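Local atomic coordinates of GTPase-activating protein skywalker (Drosophila melanogaster, PDB entry 5HJQ), a protein that acts as a GTPase-activating protein for Rab35, binds phosphoinositides through its TBC domain and regulates the recycling and turnover of synaptic vesicle proteins. Residues V181-Y186 with E212-L217; T83-L88 with W117-G122. One frame throughout, in Å; residues are numbered along the deposited sequence.

The two contacts follow one another along the chain: contact 2 closes before contact 1 opens. Their centres are about 20 Å apart. Contact 2 joins helix 82-91 to helix 113-122, and contact 1 joins helix 171-187 to helix 210-221. No helix is shared, but helix 113-122 of contact 2 touches helix 210-221 of contact 1. SG of C216 packs 3.5 Å from CA of P118 and 3.6 Å from CB of C121. This touch links the two pairs in the all-helical TBC domain. Contact 1 is buried and away from the phosphoinositide site. Contact 2 is partly buried, with the side chain of I85 about 9 Å from that of K98, a phosphoinositide-binding residue.

Contact 1 (V181-Y186 with E212-L217); sequences VNVLGY and EAYICL
This is a buried, wholly apolar helix-helix contact in the TBC domain, joining L184 and V183 of helix 171-187 to Y214 and L217 of helix 210-221. The segment axes cross at -38° and come no closer than 10.9 Å, so side chains fill the space between the backbones. L184 does most of this. CD2 of L184 lies 3.6 Å from CE1 of Y214, and CD1 of L184 lies 3.8 Å from CB of L217. With an alanine at L184, both methyl contacts go, and a gap would probably open between helix 171-187 and the pair Y214 and L217. V183 adds a second methyl at the same ring carbon, with CG1 of V183 4.0 Å from CE1 of Y214. CG1 points that way because it stands anti to the backbone N (chi1 169°). The TBC fold is built of helices, and this contact joins two of them. Helix 197-204 packs against both: L197 touches L184, and T201 and L204 touch L217. Helix 134-143 adds Y135 and M138 against V183, and the ring of Y135 meets that of Y214 with the planes about 35° apart.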
loop_
_atom_site.group_PDB
_atom_site.type_symbol
_atom_site.label_atom_id
_atom_site.label_comp_id
_atom_site.label_asym_id
_atom_site.label_seq_id
_atom_site.Cartn_x
_atom_site.Cartn_y
_atom_site.Cartn_z
ATOM N N VAL A 181 15.652 0.815 -4.557
ATOM C CA VAL A 181 14.883 0.873 -5.798
ATOM C C VAL A 181 15.809 0.864 -7.015
ATOM O O VAL A 181 15.437 0.373 -8.081
ATOM C CB VAL A 181 13.960 2.115 -5.850
ATOM C CG1 VAL A 181 12.947 2.070 -4.720
ATOM C CG2 VAL A 181 14.769 3.400 -5.788
ATOM N N ASN A 182 17.018 1.394 -6.851
ATOM C CA ASN A 182 18.023 1.334 -7.905
ATOM C C ASN A 182 18.440 -0.104 -8.162
ATOM O O ASN A 182 18.546 -0.534 -9.310
ATOM C CB ASN A 182 19.247 2.176 -7.543
ATOM C CG ASN A 182 19.163 3.591 -8.087
ATOM O OD1 ASN A 182 19.772 3.913 -9.107
ATOM N ND2 ASN A 182 18.407 4.443 -7.407
ATOM N N VAL A 183 18.673 -0.839 -7.078
ATOM C CA VAL A 183 19.030 -2.248 -7.158
ATOM C C VAL A 183 17.904 -3.060 -7.790
ATOM O O VAL A 183 18.144 -3.888 -8.671
ATOM C CB VAL A 183 19.360 -2.824 -5.765
ATOM C CG1 VAL A 183 19.468 -4.338 -5.825
ATOM C CG2 VAL A 183 20.649 -2.210 -5.222
ATOM N N LEU A 184 16.678 -2.817 -7.336
ATOM C CA LEU A 184 15.509 -3.502 -7.877
ATOM C C LEU A 184 15.373 -3.254 -9.372
ATOM O O LEU A 184 15.189 -4.195 -10.144
ATOM C CB LEU A 184 14.241 -3.061 -7.146
ATOM C CG LEU A 184 14.047 -3.766 -5.802
ATOM C CD1 LEU A 184 12.838 -3.229 -5.059
ATOM C CD2 LEU A 184 13.924 -5.269 -6.010
ATOM N N GLY A 185 15.490 -1.992 -9.775
ATOM C CA GLY A 185 15.445 -1.628 -11.181
ATOM C C GLY A 185 16.539 -2.308 -11.982
ATOM O O GLY A 185 16.364 -2.615 -13.162
ATOM N N TYR A 186 17.670 -2.556 -11.330
ATOM C CA TYR A 186 18.811 -3.201 -11.970
ATOM C C TYR A 186 18.615 -4.707 -12.132
ATOM O O TYR A 186 19.000 -5.283 -13.150
ATOM C CB TYR A 186 20.083 -2.928 -11.166
ATOM C CG TYR A 186 21.301 -3.695 -11.636
ATOM C CD1 TYR A 186 21.858 -3.460 -12.889
ATOM C CD2 TYR A 186 21.906 -4.641 -10.814
ATOM C CE1 TYR A 186 22.981 -4.156 -13.313
ATOM C CE2 TYR A 186 23.030 -5.339 -11.226
ATOM C CZ TYR A 186 23.562 -5.093 -12.475
ATOM O OH TYR A 186 24.676 -5.785 -12.896
ATOM N N GLU A 212 16.947 -6.468 4.568
ATOM C CA GLU A 212 15.689 -7.156 4.836
ATOM C C GLU A 212 14.539 -6.538 4.041
ATOM O O GLU A 212 13.690 -7.254 3.508
ATOM C CB GLU A 212 15.369 -7.133 6.329
ATOM C CG GLU A 212 16.025 -8.257 7.104
ATOM C CD GLU A 212 15.860 -8.112 8.605
ATOM O OE1 GLU A 212 16.125 -7.008 9.128
ATOM O OE2 GLU A 212 15.462 -9.102 9.261
ATOM N N ALA A 213 14.520 -5.210 3.971
ATOM C CA ALA A 213 13.533 -4.491 3.174
ATOM C C ALA A 213 13.594 -4.949 1.727
ATOM O O ALA A 213 12.565 -5.219 1.113
ATOM C CB ALA A 213 13.757 -2.992 3.269
ATOM N N TYR A 214 14.809 -5.051 1.194
ATOM C CA TYR A 214 15.003 -5.525 -0.169
ATOM C C TYR A 214 14.402 -6.906 -0.383
ATOM O O TYR A 214 13.660 -7.128 -1.342
ATOM C CB TYR A 214 16.486 -5.571 -0.533
ATOM C CG TYR A 214 16.742 -6.410 -1.765
ATOM C CD1 TYR A 214 16.476 -5.908 -3.031
ATOM C CD2 TYR A 214 17.228 -7.710 -1.663
ATOM C CE1 TYR A 214 16.693 -6.665 -4.162
ATOM C CE2 TYR A 214 17.447 -8.479 -2.794
ATOM C CZ TYR A 214 17.173 -7.947 -4.041
ATOM O OH TYR A 214 17.387 -8.691 -5.178
ATOM N N ILE A 215 14.738 -7.831 0.511
ATOM C CA ILE A 215 14.299 -9.217 0.389
ATOM C C ILE A 215 12.772 -9.326 0.470
ATOM O O ILE A 215 12.161 -10.167 -0.193
ATOM C CB ILE A 215 14.950 -10.107 1.467
ATOM C CG1 ILE A 215 16.473 -10.099 1.318
ATOM C CG2 ILE A 215 14.435 -11.528 1.370
ATOM C CD1 ILE A 215 17.208 -10.886 2.406
ATOM N N CYS A 216 12.154 -8.464 1.272
ATOM C CA CYS A 216 10.696 -8.358 1.279
ATOM C C CYS A 216 10.169 -7.943 -0.089
ATOM O O CYS A 216 9.268 -8.576 -0.640
ATOM C CB CYS A 216 10.224 -7.357 2.332
ATOM S SG CYS A 216 10.288 -7.972 4.012
ATOM N N LEU A 217 10.746 -6.875 -0.630
ATOM C CA LEU A 217 10.323 -6.317 -1.910
ATOM C C LEU A 217 10.467 -7.306 -3.060
ATOM O O LEU A 217 9.545 -7.470 -3.860
ATOM C CB LEU A 217 11.119 -5.050 -2.217
ATOM C CG LEU A 217 10.731 -3.845 -1.362
ATOM C CD1 LEU A 217 11.901 -2.897 -1.166
ATOM C CD2 LEU A 217 9.546 -3.123 -1.986
#

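Contact 2 (T83-L88 with W117-G122); sequences TEIQQL and WPMLCG
I85 is the first residue of helix 82-91 to meet M119 of helix 113-122. It uses a methyl: CG2 of I85 lies 4.1 Å from CE of M119. This branch stands anti to the backbone N of I85. The two side chains pass at a slant. I85 is buried and also packs on V97 and I100 of helix 94-103 and on W106, so it ties the contact to the helix that carries the phosphoinositide-binding residues K98 and R102.

Q86 comes next and meets the same methionine with its aliphatic part. CG of Q86 is 3.6 Å from SD of M119, and CB of Q86 is 3.7 Å from that sulfur. The two side chains cross at about a right angle. M119 runs straight out from its helix as far as the sulfur and then bends (chi3 63°). The bend lays CE of M119 against the backbone of helix 82-91, 4.0 Å from CA of Q86. Y82 and L89, on the same helix, also touch M119.

Beyond Q86 the contact ends. W117 and L120 also pack on helix 284-297, where D292 accepts a hydrogen bond from NE1 of W117, and helix 113-122 thus touches both helix 82-91 and helix 284-297 of the TBC domain.

Across the two segments the chemistry is that of one flexible thioether resting on a methyl, methylene groups and the backbone of Q86. Such a contact rests on shape and dispersion, without the directional hold of polar bonds.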
loop_
_atom_site.group_PDB
_atom_site.type_symbol
_atom_site.label_atom_id
_atom_site.label_comp_id
_atom_site.label_asym_id
_atom_site.label_seq_id
_atom_site.Cartn_x
_atom_site.Cartn_y
_atom_site.Cartn_z
ATOM N N THR A 83 6.463 -15.499 17.447
ATOM C CA THR A 83 6.759 -16.926 17.434
ATOM C C THR A 83 5.486 -17.761 17.340
ATOM O O THR A 83 5.483 -18.824 16.719
ATOM C CB THR A 83 7.558 -17.348 18.684
ATOM O OG1 THR A 83 6.756 -17.167 19.857
ATOM C CG2 THR A 83 8.822 -16.513 18.808
ATOM N N GLU A 84 4.412 -17.278 17.959
ATOM C CA GLU A 84 3.112 -17.934 17.858
ATOM C C GLU A 84 2.686 -18.048 16.401
ATOM O O GLU A 84 2.340 -19.128 15.922
ATOM C CB GLU A 84 2.045 -17.168 18.644
ATOM C CG GLU A 84 2.246 -17.147 20.147
ATOM C CD GLU A 84 1.157 -16.363 20.864
ATOM O OE1 GLU A 84 -0.030 -16.729 20.722
ATOM O OE2 GLU A 84 1.487 -15.379 21.560
ATOM N N ILE A 85 2.729 -16.918 15.702
ATOM C CA ILE A 85 2.311 -16.838 14.307
ATOM C C ILE A 85 3.220 -17.651 13.384
ATOM O O ILE A 85 2.742 -18.308 12.454
ATOM C CB ILE A 85 2.269 -15.369 13.834
ATOM C CG1 ILE A 85 1.231 -14.589 14.644
ATOM C CG2 ILE A 85 1.947 -15.283 12.351
ATOM C CD1 ILE A 85 1.364 -13.088 14.537
ATOM N N GLN A 86 4.525 -17.612 13.645
ATOM C CA GLN A 86 5.485 -18.376 12.850
ATOM C C GLN A 86 5.192 -19.871 12.924
ATOM O O GLN A 86 5.333 -20.594 11.937
ATOM C CB GLN A 86 6.917 -18.106 13.312
ATOM C CG GLN A 86 7.972 -18.774 12.446
ATOM C CD GLN A 86 9.282 -18.988 13.179
ATOM O OE1 GLN A 86 9.384 -18.739 14.382
ATOM N NE2 GLN A 86 10.295 -19.456 12.455
ATOM N N GLN A 87 4.786 -20.325 14.106
ATOM C CA GLN A 87 4.391 -21.713 14.301
ATOM C C GLN A 87 3.190 -22.048 13.427
ATOM O O GLN A 87 3.232 -22.986 12.629
ATOM C CB GLN A 87 4.063 -21.976 15.769
ATOM C CG GLN A 87 3.414 -23.325 16.025
ATOM C CD GLN A 87 2.922 -23.472 17.452
ATOM O OE1 GLN A 87 3.135 -24.504 18.090
ATOM N NE2 GLN A 87 2.262 -22.437 17.961
ATOM N N LEU A 88 2.126 -21.264 13.584
ATOM C CA LEU A 88 0.909 -21.421 12.797
ATOM C C LEU A 88 1.220 -21.406 11.306
ATOM O O LEU A 88 0.617 -22.144 10.528
ATOM C CB LEU A 88 -0.091 -20.311 13.129
ATOM C CG LEU A 88 -0.541 -20.168 14.585
ATOM C CD1 LEU A 88 -1.332 -18.894 14.762
ATOM C CD2 LEU A 88 -1.362 -21.363 15.028
ATOM N N TRP A 117 7.067 -8.923 9.612
ATOM C CA TRP A 117 6.983 -8.530 8.205
ATOM C C TRP A 117 7.952 -9.261 7.263
ATOM O O TRP A 117 7.549 -9.645 6.164
ATOM C CB TRP A 117 7.178 -7.019 8.070
ATOM C CG TRP A 117 5.957 -6.232 8.433
ATOM C CD1 TRP A 117 4.802 -6.714 8.974
ATOM C CD2 TRP A 117 5.764 -4.825 8.262
ATOM N NE1 TRP A 117 3.901 -5.691 9.156
ATOM C CE2 TRP A 117 4.469 -4.522 8.726
ATOM C CE3 TRP A 117 6.562 -3.792 7.766
ATOM C CZ2 TRP A 117 3.955 -3.227 8.714
ATOM C CZ3 TRP A 117 6.048 -2.509 7.746
ATOM C CH2 TRP A 117 4.758 -2.237 8.220
ATOM N N PRO A 118 9.228 -9.452 7.667
ATOM C CA PRO A 118 10.095 -10.202 6.747
ATOM C C PRO A 118 9.613 -11.628 6.488
ATOM O O PRO A 118 9.871 -12.182 5.419
ATOM C CB PRO A 118 11.443 -10.215 7.470
ATOM C CG PRO A 118 11.422 -8.992 8.301
ATOM C CD PRO A 118 10.004 -8.858 8.773
ATOM N N MET A 119 8.913 -12.207 7.457
ATOM C CA MET A 119 8.368 -13.548 7.301
ATOM C C MET A 119 7.154 -13.564 6.371
ATOM O O MET A 119 7.058 -14.409 5.477
ATOM C CB MET A 119 7.985 -14.128 8.660
ATOM C CG MET A 119 7.364 -15.507 8.573
ATOM S SD MET A 119 6.953 -16.199 10.187
ATOM C CE MET A 119 5.730 -15.026 10.769
ATOM N N LEU A 120 6.226 -12.638 6.596
ATOM C CA LEU A 120 5.020 -12.541 5.772
ATOM C C LEU A 120 5.363 -12.365 4.296
ATOM O O LEU A 120 4.806 -13.046 3.438
ATOM C CB LEU A 120 4.129 -11.386 6.239
ATOM C CG LEU A 120 3.543 -11.477 7.650
ATOM C CD1 LEU A 120 2.708 -10.244 7.960
ATOM C CD2 LEU A 120 2.715 -12.742 7.801
ATOM N N CYS A 121 6.293 -11.462 4.008
ATOM C CA CYS A 121 6.724 -11.229 2.635
ATOM C C CYS A 121 7.450 -12.438 2.063
ATOM O O CYS A 121 7.338 -12.732 0.874
ATOM C CB CYS A 121 7.624 -9.995 2.556
ATOM S SG CYS A 121 6.785 -8.429 2.923
ATOM N N GLY A 122 8.187 -13.140 2.916
ATOM C CA GLY A 122 8.978 -14.274 2.477
ATOM C C GLY A 122 8.160 -15.488 2.072
ATOM O O GLY A 122 8.631 -16.337 1.315
#